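PDB 6NQC: cyanophycinase-like exopeptidase from actinobacterium SCGC AAA027-L06, which probably hydrolyses peptide bonds as a serine peptidase of family S51, the family of cyanophycinase and dipeptidase E. Local coordinates for residues 32-37 against 58-63; 37-42 against 81-86; 71-76 against 91-96. All coordinates share one frame; numbering follows the deposited sequence.

Contact 1 of 3, residues 32-37 against 58-63; sequences GEYLPA and FLQIPT
The phenol of Tyr34 packs under two side chains of strand 57-61, Phe58 and Gln60, which both come from the same side of its ring. Its hydroxyl end runs alongside the aliphatic part of Gln60, with OH of Tyr34 3.4 Å from CB of Gln60, while CE1 of Tyr34 lies 3.6 Å from CZ of Phe58. The two rings meet obliquely, planes 74° apart. Gln60 holds CG anti to its carbonyl carbon (chi1 -61°) and is extended beyond it, which carries the amide over both rings. NE2 of Gln60 sits 3.5 Å above the centre of the Phe58 ring and also over one face of Tyr34, toward its rim; the amide plane is tilted 26° from the phenol. CG of Glu33 lies against the opposite face of Tyr34. The amide nitrogen of Gln60 is satisfied by the backbone O of Gly80, which ties the strand to helix 70-87. Tyr34 stands in a type II turn, Gly32 to Leu35, and packs on Leu79 and Gln83 of helix 70-87 and on Tyr118 of strand 116-119. The Tyr34 side chain thus fills a buried corner between that helix and the parallel strands 57-61 and 116-119.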
loop_
_atom_site.group_PDB
_atom_site.type_symbol
_atom_site.label_atom_id
_atom_site.label_comp_id
_atom_site.label_asym_id
_atom_site.label_seq_id
_atom_site.Cartn_x
_atom_site.Cartn_y
_atom_site.Cartn_z
ATOM N N GLY A 32 -1.625 -10.736 -0.829
ATOM C CA GLY A 32 -1.085 -11.613 0.197
ATOM C C GLY A 32 -0.752 -10.931 1.487
ATOM O O GLY A 32 0.095 -11.450 2.233
ATOM N N GLU A 33 -1.371 -9.773 1.768
ATOM C CA GLU A 33 -1.126 -9.095 3.029
ATOM C C GLU A 33 -1.366 -10.056 4.192
ATOM O O GLU A 33 -2.254 -10.919 4.146
ATOM C CB GLU A 33 -1.997 -7.852 3.175
ATOM C CG GLU A 33 -3.503 -8.105 3.335
ATOM C CD GLU A 33 -4.237 -8.089 2.014
ATOM O OE1 GLU A 33 -4.223 -9.122 1.349
ATOM O OE2 GLU A 33 -4.791 -7.028 1.630
ATOM N N TYR A 34 -0.544 -9.880 5.233
ATOM C CA TYR A 34 -0.695 -10.550 6.521
ATOM C C TYR A 34 -0.520 -12.054 6.426
ATOM O O TYR A 34 -0.874 -12.779 7.375
ATOM C CB TYR A 34 -2.039 -10.218 7.181
ATOM C CG TYR A 34 -2.379 -8.744 7.232
ATOM C CD1 TYR A 34 -1.368 -7.794 7.264
ATOM C CD2 TYR A 34 -3.692 -8.305 7.214
ATOM C CE1 TYR A 34 -1.648 -6.442 7.292
ATOM C CE2 TYR A 34 -3.994 -6.917 7.249
ATOM C CZ TYR A 34 -2.946 -6.001 7.298
ATOM O OH TYR A 34 -3.172 -4.638 7.325
ATOM N N LEU A 35 0.023 -12.577 5.349
ATOM C CA LEU A 35 0.147 -14.034 5.269
ATOM C C LEU A 35 1.583 -14.504 5.493
ATOM O O LEU A 35 2.541 -13.723 5.354
ATOM C CB LEU A 35 -0.372 -14.583 3.940
ATOM C CG LEU A 35 -1.894 -14.449 3.764
ATOM C CD1 LEU A 35 -2.333 -15.247 2.539
ATOM C CD2 LEU A 35 -2.704 -14.849 5.002
ATOM N N PRO A 36 1.776 -15.773 5.880
ATOM C CA PRO A 36 3.139 -16.241 6.204
ATOM C C PRO A 36 4.166 -15.978 5.123
ATOM O O PRO A 36 5.316 -15.611 5.437
ATOM C CB PRO A 36 2.939 -17.754 6.426
ATOM C CG PRO A 36 1.546 -17.875 6.899
ATOM C CD PRO A 36 0.755 -16.803 6.146
ATOM N N ALA A 37 3.760 -16.087 3.856
ATOM C CA ALA A 37 4.699 -15.947 2.749
ATOM C C ALA A 37 5.312 -14.549 2.664
ATOM O O ALA A 37 6.419 -14.398 2.127
ATOM C CB ALA A 37 3.992 -16.287 1.427
ATOM N N PHE A 58 2.448 -2.342 14.424
ATOM C CA PHE A 58 1.966 -2.753 13.103
ATOM C C PHE A 58 0.547 -2.213 12.995
ATOM O O PHE A 58 -0.419 -2.836 13.443
ATOM C CB PHE A 58 2.001 -4.275 13.004
ATOM C CG PHE A 58 1.796 -4.838 11.639
ATOM C CD1 PHE A 58 1.304 -4.074 10.577
ATOM C CD2 PHE A 58 2.100 -6.165 11.410
ATOM C CE1 PHE A 58 1.117 -4.658 9.331
ATOM C CE2 PHE A 58 1.919 -6.736 10.164
ATOM C CZ PHE A 58 1.427 -5.981 9.127
ATOM N N LEU A 59 0.424 -1.013 12.435
ATOM C CA LEU A 59 -0.844 -0.312 12.365
ATOM C C LEU A 59 -1.536 -0.712 11.061
ATOM O O LEU A 59 -0.937 -0.640 9.985
ATOM C CB LEU A 59 -0.596 1.198 12.447
ATOM C CG LEU A 59 -1.719 2.076 12.957
ATOM C CD1 LEU A 59 -1.211 3.417 13.477
ATOM C CD2 LEU A 59 -2.678 2.298 11.789
ATOM N N GLN A 60 -2.761 -1.191 11.166
ATOM C CA GLN A 60 -3.459 -1.839 10.054
ATOM C C GLN A 60 -4.730 -1.070 9.741
ATOM O O GLN A 60 -5.532 -0.789 10.634
ATOM C CB GLN A 60 -3.764 -3.293 10.392
ATOM C CG GLN A 60 -2.502 -4.059 10.632
ATOM C CD GLN A 60 -2.725 -5.412 11.253
ATOM O OE1 GLN A 60 -3.860 -5.787 11.563
ATOM N NE2 GLN A 60 -1.639 -6.172 11.399
ATOM N N ILE A 61 -4.868 -0.664 8.488
ATOM C CA ILE A 61 -5.968 0.201 8.070
ATOM C C ILE A 61 -6.771 -0.523 6.998
ATOM O O ILE A 61 -6.280 -0.778 5.872
ATOM C CB ILE A 61 -5.454 1.568 7.591
ATOM C CG1 ILE A 61 -4.723 2.264 8.741
ATOM C CG2 ILE A 61 -6.604 2.386 7.104
ATOM C CD1 ILE A 61 -4.193 3.605 8.421
ATOM N N PRO A 62 -8.011 -0.911 7.324
ATOM C CA PRO A 62 -8.785 -1.762 6.426
ATOM C C PRO A 62 -9.845 -0.993 5.666
ATOM O O PRO A 62 -10.797 -1.588 5.171
ATOM C CB PRO A 62 -9.435 -2.747 7.410
ATOM C CG PRO A 62 -9.817 -1.810 8.527
ATOM C CD PRO A 62 -8.668 -0.808 8.647
ATOM N N THR A 63 -9.692 0.312 5.569
ATOM C CA THR A 63 -10.727 1.144 4.987
ATOM C C THR A 63 -11.142 0.736 3.591
ATOM O O THR A 63 -12.290 0.971 3.200
ATOM C CB THR A 63 -10.220 2.607 4.956
ATOM O OG1 THR A 63 -9.739 2.929 6.260
ATOM C CG2 THR A 63 -11.321 3.571 4.540
#

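Contact 2 of 3, residues 37-42 against 81-86. With SO4 (sulfate ion), chain B.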
loop_
_atom_site.group_PDB
_atom_site.type_symbol
_atom_site.label_atom_id
_atom_site.label_comp_id
_atom_site.label_asym_id
_atom_site.label_seq_id
_atom_site.Cartn_x
_atom_site.Cartn_y
_atom_site.Cartn_z
ATOM N N ALA A 37 3.760 -16.087 3.856
ATOM C CA ALA A 37 4.699 -15.947 2.749
ATOM C C ALA A 37 5.312 -14.549 2.664
ATOM O O ALA A 37 6.419 -14.398 2.127
ATOM C CB ALA A 37 3.992 -16.287 1.427
ATOM N N LEU A 38 4.614 -13.527 3.163
ATOM C CA LEU A 38 5.128 -12.161 3.209
ATOM C C LEU A 38 5.421 -11.711 4.633
ATOM O O LEU A 38 5.601 -10.519 4.898
ATOM C CB LEU A 38 4.150 -11.200 2.533
ATOM C CG LEU A 38 4.047 -11.347 1.018
ATOM C CD1 LEU A 38 3.092 -10.289 0.469
ATOM C CD2 LEU A 38 5.408 -11.232 0.383
ATOM N N ALA A 39 5.518 -12.663 5.556
ATOM C CA ALA A 39 5.773 -12.346 6.951
ATOM C C ALA A 39 7.134 -11.707 7.143
ATOM O O ALA A 39 7.251 -10.737 7.898
ATOM C CB ALA A 39 5.631 -13.612 7.810
ATOM N N GLU A 40 8.185 -12.224 6.494
ATOM C CA GLU A 40 9.481 -11.606 6.691
ATOM C C GLU A 40 9.554 -10.246 6.004
ATOM O O GLU A 40 10.235 -9.337 6.505
ATOM C CB GLU A 40 10.610 -12.501 6.192
ATOM C CG GLU A 40 12.026 -11.894 6.448
ATOM C CD GLU A 40 12.203 -11.270 7.858
ATOM O OE1 GLU A 40 12.491 -10.041 7.946
ATOM O OE2 GLU A 40 12.063 -12.008 8.861
ATOM N N PHE A 41 8.869 -10.075 4.880
ATOM C CA PHE A 41 8.777 -8.741 4.286
ATOM C C PHE A 41 8.133 -7.751 5.250
ATOM O O PHE A 41 8.664 -6.640 5.462
ATOM C CB PHE A 41 7.985 -8.793 2.982
ATOM C CG PHE A 41 7.751 -7.437 2.376
ATOM C CD1 PHE A 41 8.833 -6.642 2.000
ATOM C CD2 PHE A 41 6.475 -6.956 2.205
ATOM C CE1 PHE A 41 8.624 -5.379 1.467
ATOM C CE2 PHE A 41 6.249 -5.724 1.649
ATOM C CZ PHE A 41 7.330 -4.925 1.291
ATOM N N GLU A 42 6.967 -8.117 5.825
ATOM C CA GLU A 42 6.261 -7.186 6.705
ATOM C C GLU A 42 7.112 -6.891 7.953
ATOM O O GLU A 42 7.184 -5.738 8.417
ATOM C CB GLU A 42 4.881 -7.736 7.089
ATOM C CG GLU A 42 3.877 -7.651 5.891
ATOM C CD GLU A 42 2.570 -8.406 6.043
ATOM O OE1 GLU A 42 2.226 -8.854 7.175
ATOM O OE2 GLU A 42 1.861 -8.513 5.019
ATOM N N ARG A 81 -4.065 -9.366 13.221
ATOM C CA ARG A 81 -3.593 -9.605 14.573
ATOM C C ARG A 81 -2.724 -10.854 14.633
ATOM O O ARG A 81 -1.672 -10.857 15.281
ATOM C CB ARG A 81 -4.784 -9.724 15.523
ATOM C CG ARG A 81 -4.397 -9.775 16.999
ATOM C CD ARG A 81 -5.645 -9.652 17.871
ATOM N NE ARG A 81 -6.013 -8.263 18.162
ATOM C CZ ARG A 81 -7.123 -7.907 18.804
ATOM N NH1 ARG A 81 -7.987 -8.846 19.220
ATOM N NH2 ARG A 81 -7.369 -6.622 19.044
ATOM N N GLN A 82 -3.129 -11.918 13.941
ATOM C CA GLN A 82 -2.353 -13.158 13.982
ATOM C C GLN A 82 -1.020 -13.012 13.276
ATOM O O GLN A 82 -0.029 -13.607 13.701
ATOM C CB GLN A 82 -3.178 -14.306 13.383
ATOM C CG GLN A 82 -4.432 -14.590 14.219
ATOM C CD GLN A 82 -5.366 -15.651 13.622
ATOM O OE1 GLN A 82 -6.256 -16.173 14.318
ATOM N NE2 GLN A 82 -5.187 -15.946 12.337
ATOM N N GLN A 83 -0.948 -12.194 12.224
ATOM C CA GLN A 83 0.355 -11.926 11.632
ATOM C C GLN A 83 1.241 -11.177 12.626
ATOM O O GLN A 83 2.397 -11.555 12.846
ATOM C CB GLN A 83 0.219 -11.153 10.326
ATOM C CG GLN A 83 1.551 -10.809 9.668
ATOM C CD GLN A 83 2.039 -11.885 8.746
ATOM O OE1 GLN A 83 1.947 -13.077 9.064
ATOM N NE2 GLN A 83 2.575 -11.490 7.598
ATOM N N ALA A 84 0.708 -10.115 13.229
ATOM C CA ALA A 84 1.496 -9.322 14.170
ATOM C C ALA A 84 1.997 -10.184 15.323
ATOM O O ALA A 84 3.139 -10.042 15.769
ATOM C CB ALA A 84 0.656 -8.165 14.695
ATOM N N ASP A 85 1.155 -11.093 15.812
ATOM C CA ASP A 85 1.584 -12.007 16.872
ATOM C C ASP A 85 2.727 -12.912 16.413
ATOM O O ASP A 85 3.696 -13.129 17.149
ATOM C CB ASP A 85 0.396 -12.856 17.336
ATOM C CG ASP A 85 -0.630 -12.044 18.139
ATOM O OD1 ASP A 85 -0.300 -10.912 18.572
ATOM O OD2 ASP A 85 -1.764 -12.540 18.317
ATOM N N ARG A 86 2.638 -13.454 15.202
ATOM C CA ARG A 86 3.726 -14.280 14.697
ATOM C C ARG A 86 5.026 -13.496 14.601
ATOM O O ARG A 86 6.100 -14.056 14.794
ATOM C CB ARG A 86 3.370 -14.858 13.316
ATOM C CG ARG A 86 2.225 -15.864 13.336
ATOM C CD ARG A 86 2.133 -16.662 12.031
ATOM N NE ARG A 86 1.642 -15.845 10.933
ATOM C CZ ARG A 86 0.354 -15.662 10.662
ATOM N NH1 ARG A 86 -0.570 -16.254 11.399
ATOM N NH2 ARG A 86 0.003 -14.887 9.647
HETATM S S SO4 B . -6.439 -3.109 18.675
HETATM O O1 SO4 B . -7.883 -2.788 18.707
HETATM O O2 SO4 B . -6.146 -4.234 19.568
HETATM O O3 SO4 B . -5.646 -1.942 19.119
HETATM O O4 SO4 B . -6.086 -3.532 17.321
#
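The amide of Gln83 and the carboxylate of Glu42 meet with their planes 73° apart. NE2 of Gln83 gives OE1 of Glu42 a hydrogen bond of 2.7 Å that is nearly straight (162°) and leaves in the amide's own plane, but it arrives from above the carboxylate plane. Beside it, Ala39 presses CA to 3.4 Å from NE2 of Gln83. At the oxygen end of the amide, OE1 of Gln83 accepts NH2 of Arg86 at 2.7 Å, the donor lying above the carbonyl plane. O of Gln82 and CA of Gln83 lie over one face of the Arg86 guanidinium, offset toward its rim. Gln83 holds CG anti to the backbone N (chi1 179°), and the bend at chi2 turns the amide across to helix 39-51. A second acceptor for NE2 is the backbone O of Leu35, and OE2 of Glu42 takes the N-H of Tyr34; together these bonds satisfy buried polar atoms. Two residues earlier on helix 70-87, NH2 of Arg81 hydrogen-bonds O2 of a sulfate at the guanidinium edge. The arrangement joins helix 39-51, with Leu38 at its N-cap, to a second helix packed beside it in an alpha/beta fold.

Contact 3 of 3, residues 71-76 against 91-96; sequences NRIEFW and SKFLPV. With SO4 (sulfate ion), chain B.
Phe93 sends its ring toward helix 70-87 by setting CG anti to the backbone N (chi1 -171°), and Ile73 answers by turning CG2 anti to its own N, which leaves that methyl facing the strand. The pair belongs to a right-handed beta-alpha-beta crossover, in which helix 70-87 connects the parallel neighbours 57-61 and 90-93. CG2 of Ile73 comes in at the edge of the Phe93 ring, in its plane, 3.8 Å from CZ, and the two side chains cross at about a right angle. The same CZ atom of Phe93 lies 3.8 Å from the backbone O of Ile73, an oblique approach that is packing alone. One turn later on the helix, CB of Trp76 stands 4.4 Å from CE1 of Phe93, so the ring rests between the Ile73 and Trp76 positions; the indole itself leads away, touching Glu33. Pro62 and, on the helix, Lys77 also touch Phe93. Just after the strand comes an inverse gamma turn centred on Pro95, with Val96 N bonded to Leu94 O. Strand 90-93 is an outermost strand of the main sheet, and its backbone reaches a sulfate, probably from the crystallisation liquor: N of Phe93 donates to O4 of the ion at 2.8 Å and 170°, while CB of Phe93 lies 3.4 Å from that oxygen.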
loop_
_atom_site.group_PDB
_atom_site.type_symbol
_atom_site.label_atom_id
_atom_site.label_comp_id
_atom_site.label_asym_id
_atom_site.label_seq_id
_atom_site.Cartn_x
_atom_site.Cartn_y
_atom_site.Cartn_z
ATOM N N ASN A 71 -18.660 -9.006 9.727
ATOM C CA ASN A 71 -17.832 -10.202 9.925
ATOM C C ASN A 71 -16.567 -10.141 9.075
ATOM O O ASN A 71 -15.505 -10.624 9.489
ATOM C CB ASN A 71 -18.620 -11.475 9.567
ATOM C CG ASN A 71 -19.840 -11.689 10.455
ATOM O OD1 ASN A 71 -19.794 -11.460 11.669
ATOM N ND2 ASN A 71 -20.934 -12.153 9.846
ATOM N N ARG A 72 -16.682 -9.592 7.860
ATOM C CA ARG A 72 -15.527 -9.455 6.990
ATOM C C ARG A 72 -14.468 -8.574 7.628
ATOM O O ARG A 72 -13.277 -8.862 7.549
ATOM C CB ARG A 72 -15.921 -8.840 5.657
ATOM C CG ARG A 72 -16.280 -9.826 4.606
ATOM C CD ARG A 72 -15.082 -10.562 4.031
ATOM N NE ARG A 72 -15.470 -11.186 2.750
ATOM C CZ ARG A 72 -16.556 -11.948 2.538
ATOM N NH1 ARG A 72 -17.420 -12.227 3.513
ATOM N NH2 ARG A 72 -16.769 -12.435 1.332
ATOM N N ILE A 73 -14.892 -7.456 8.213
ATOM C CA ILE A 73 -13.968 -6.549 8.863
ATOM C C ILE A 73 -13.303 -7.222 10.051
ATOM O O ILE A 73 -12.082 -7.134 10.215
ATOM C CB ILE A 73 -14.713 -5.262 9.268
ATOM C CG1 ILE A 73 -15.211 -4.511 8.020
ATOM C CG2 ILE A 73 -13.820 -4.409 10.123
ATOM C CD1 ILE A 73 -14.134 -3.687 7.345
ATOM N N GLU A 74 -14.071 -7.930 10.881
ATOM C CA GLU A 74 -13.451 -8.658 11.985
ATOM C C GLU A 74 -12.481 -9.727 11.489
ATOM O O GLU A 74 -11.495 -10.038 12.169
ATOM C CB GLU A 74 -14.520 -9.304 12.881
ATOM C CG GLU A 74 -13.969 -9.960 14.143
ATOM C CD GLU A 74 -13.291 -8.989 15.094
ATOM O OE1 GLU A 74 -13.693 -7.794 15.125
ATOM O OE2 GLU A 74 -12.361 -9.438 15.814
ATOM N N PHE A 75 -12.757 -10.342 10.349
ATOM C CA PHE A 75 -11.822 -11.303 9.784
ATOM C C PHE A 75 -10.516 -10.609 9.403
ATOM O O PHE A 75 -9.437 -11.159 9.648
ATOM C CB PHE A 75 -12.445 -12.011 8.571
ATOM C CG PHE A 75 -11.575 -13.112 7.985
ATOM C CD1 PHE A 75 -11.520 -14.359 8.586
ATOM C CD2 PHE A 75 -10.828 -12.900 6.829
ATOM C CE1 PHE A 75 -10.721 -15.392 8.052
ATOM C CE2 PHE A 75 -10.035 -13.909 6.304
ATOM C CZ PHE A 75 -9.993 -15.175 6.924
ATOM N N TRP A 76 -10.600 -9.405 8.810
ATOM C CA TRP A 76 -9.394 -8.640 8.524
ATOM C C TRP A 76 -8.615 -8.347 9.813
ATOM O O TRP A 76 -7.386 -8.487 9.846
ATOM C CB TRP A 76 -9.699 -7.332 7.784
ATOM C CG TRP A 76 -9.821 -7.493 6.300
ATOM C CD1 TRP A 76 -10.956 -7.317 5.548
ATOM C CD2 TRP A 76 -8.793 -7.914 5.378
ATOM N NE1 TRP A 76 -10.695 -7.588 4.228
ATOM C CE2 TRP A 76 -9.386 -7.954 4.083
ATOM C CE3 TRP A 76 -7.457 -8.261 5.517
ATOM C CZ2 TRP A 76 -8.670 -8.309 2.940
ATOM C CZ3 TRP A 76 -6.742 -8.629 4.376
ATOM C CH2 TRP A 76 -7.348 -8.655 3.112
ATOM N N SER A 91 -0.146 -5.130 17.257
ATOM C CA SER A 91 -0.936 -4.567 16.166
ATOM C C SER A 91 -1.864 -3.488 16.704
ATOM O O SER A 91 -2.230 -3.474 17.890
ATOM C CB SER A 91 -1.726 -5.680 15.488
ATOM O OG SER A 91 -2.462 -6.391 16.467
ATOM N N LYS A 92 -2.228 -2.553 15.824
ATOM C CA LYS A 92 -3.244 -1.547 16.093
ATOM C C LYS A 92 -4.165 -1.530 14.880
ATOM O O LYS A 92 -3.782 -1.001 13.829
ATOM C CB LYS A 92 -2.627 -0.172 16.323
ATOM C CG LYS A 92 -1.648 -0.155 17.503
ATOM C CD LYS A 92 -2.393 -0.292 18.804
ATOM C CE LYS A 92 -1.691 0.443 19.933
ATOM N NZ LYS A 92 -2.245 0.029 21.252
ATOM N N PHE A 93 -5.326 -2.160 15.001
ATOM C CA PHE A 93 -6.372 -2.108 13.976
ATOM C C PHE A 93 -7.139 -0.813 14.097
ATOM O O PHE A 93 -7.664 -0.498 15.161
ATOM C CB PHE A 93 -7.302 -3.302 14.153
ATOM C CG PHE A 93 -8.289 -3.502 13.054
ATOM C CD1 PHE A 93 -7.902 -4.030 11.828
ATOM C CD2 PHE A 93 -9.631 -3.252 13.275
ATOM C CE1 PHE A 93 -8.804 -4.236 10.848
ATOM C CE2 PHE A 93 -10.558 -3.489 12.298
ATOM C CZ PHE A 93 -10.154 -3.988 11.084
ATOM N N LEU A 94 -7.189 -0.049 13.020
ATOM C CA LEU A 94 -7.877 1.253 13.005
ATOM C C LEU A 94 -9.166 1.076 12.238
ATOM O O LEU A 94 -9.146 1.064 10.996
ATOM C CB LEU A 94 -7.032 2.325 12.327
ATOM C CG LEU A 94 -6.451 3.405 13.223
ATOM C CD1 LEU A 94 -5.551 2.721 14.225
ATOM C CD2 LEU A 94 -5.685 4.420 12.427
ATOM N N PRO A 95 -10.303 0.903 12.916
ATOM C CA PRO A 95 -11.560 0.582 12.160
ATOM C C PRO A 95 -12.150 1.827 11.498
ATOM O O PRO A 95 -13.157 2.328 11.890
ATOM C CB PRO A 95 -12.454 0.046 13.283
ATOM C CG PRO A 95 -11.969 0.709 14.553
ATOM C CD PRO A 95 -10.487 0.864 14.384
ATOM N N VAL A 96 -11.417 2.359 10.517
ATOM C CA VAL A 96 -11.850 3.558 9.800
ATOM C C VAL A 96 -12.634 3.064 8.592
ATOM O O VAL A 96 -12.059 2.639 7.592
ATOM C CB VAL A 96 -10.678 4.449 9.401
ATOM C CG1 VAL A 96 -11.120 5.565 8.481
ATOM C CG2 VAL A 96 -10.031 5.028 10.649
HETATM S S SO4 B . -6.439 -3.109 18.675
HETATM O O1 SO4 B . -7.883 -2.788 18.707
HETATM O O2 SO4 B . -6.146 -4.234 19.568
HETATM O O3 SO4 B . -5.646 -1.942 19.119
HETATM O O4 SO4 B . -6.086 -3.532 17.321
#

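How the contacts relate
Contacts 1 and 2 lie with centres about 8 Å apart and share Ala37. They interlock because the backbone of the turn in contact 1 supplies bonding partners to the polar side chains at the heart of contact 2. Contact 3, about 10 Å from contact 1 between centres, is joined to it through the sheet: N of Gln60 bonds O of Lys92 at 2.9 Å, and OG1 of Thr63 bonds O of Val96 at 2.7 Å. Contacts 2 and 3 both use helix 70-87, and the sulfate bridges them, bound by Arg81 and Phe93. The indole of Trp76 lies near, without touching, the presumed Ser154, His189 and Glu219 triad.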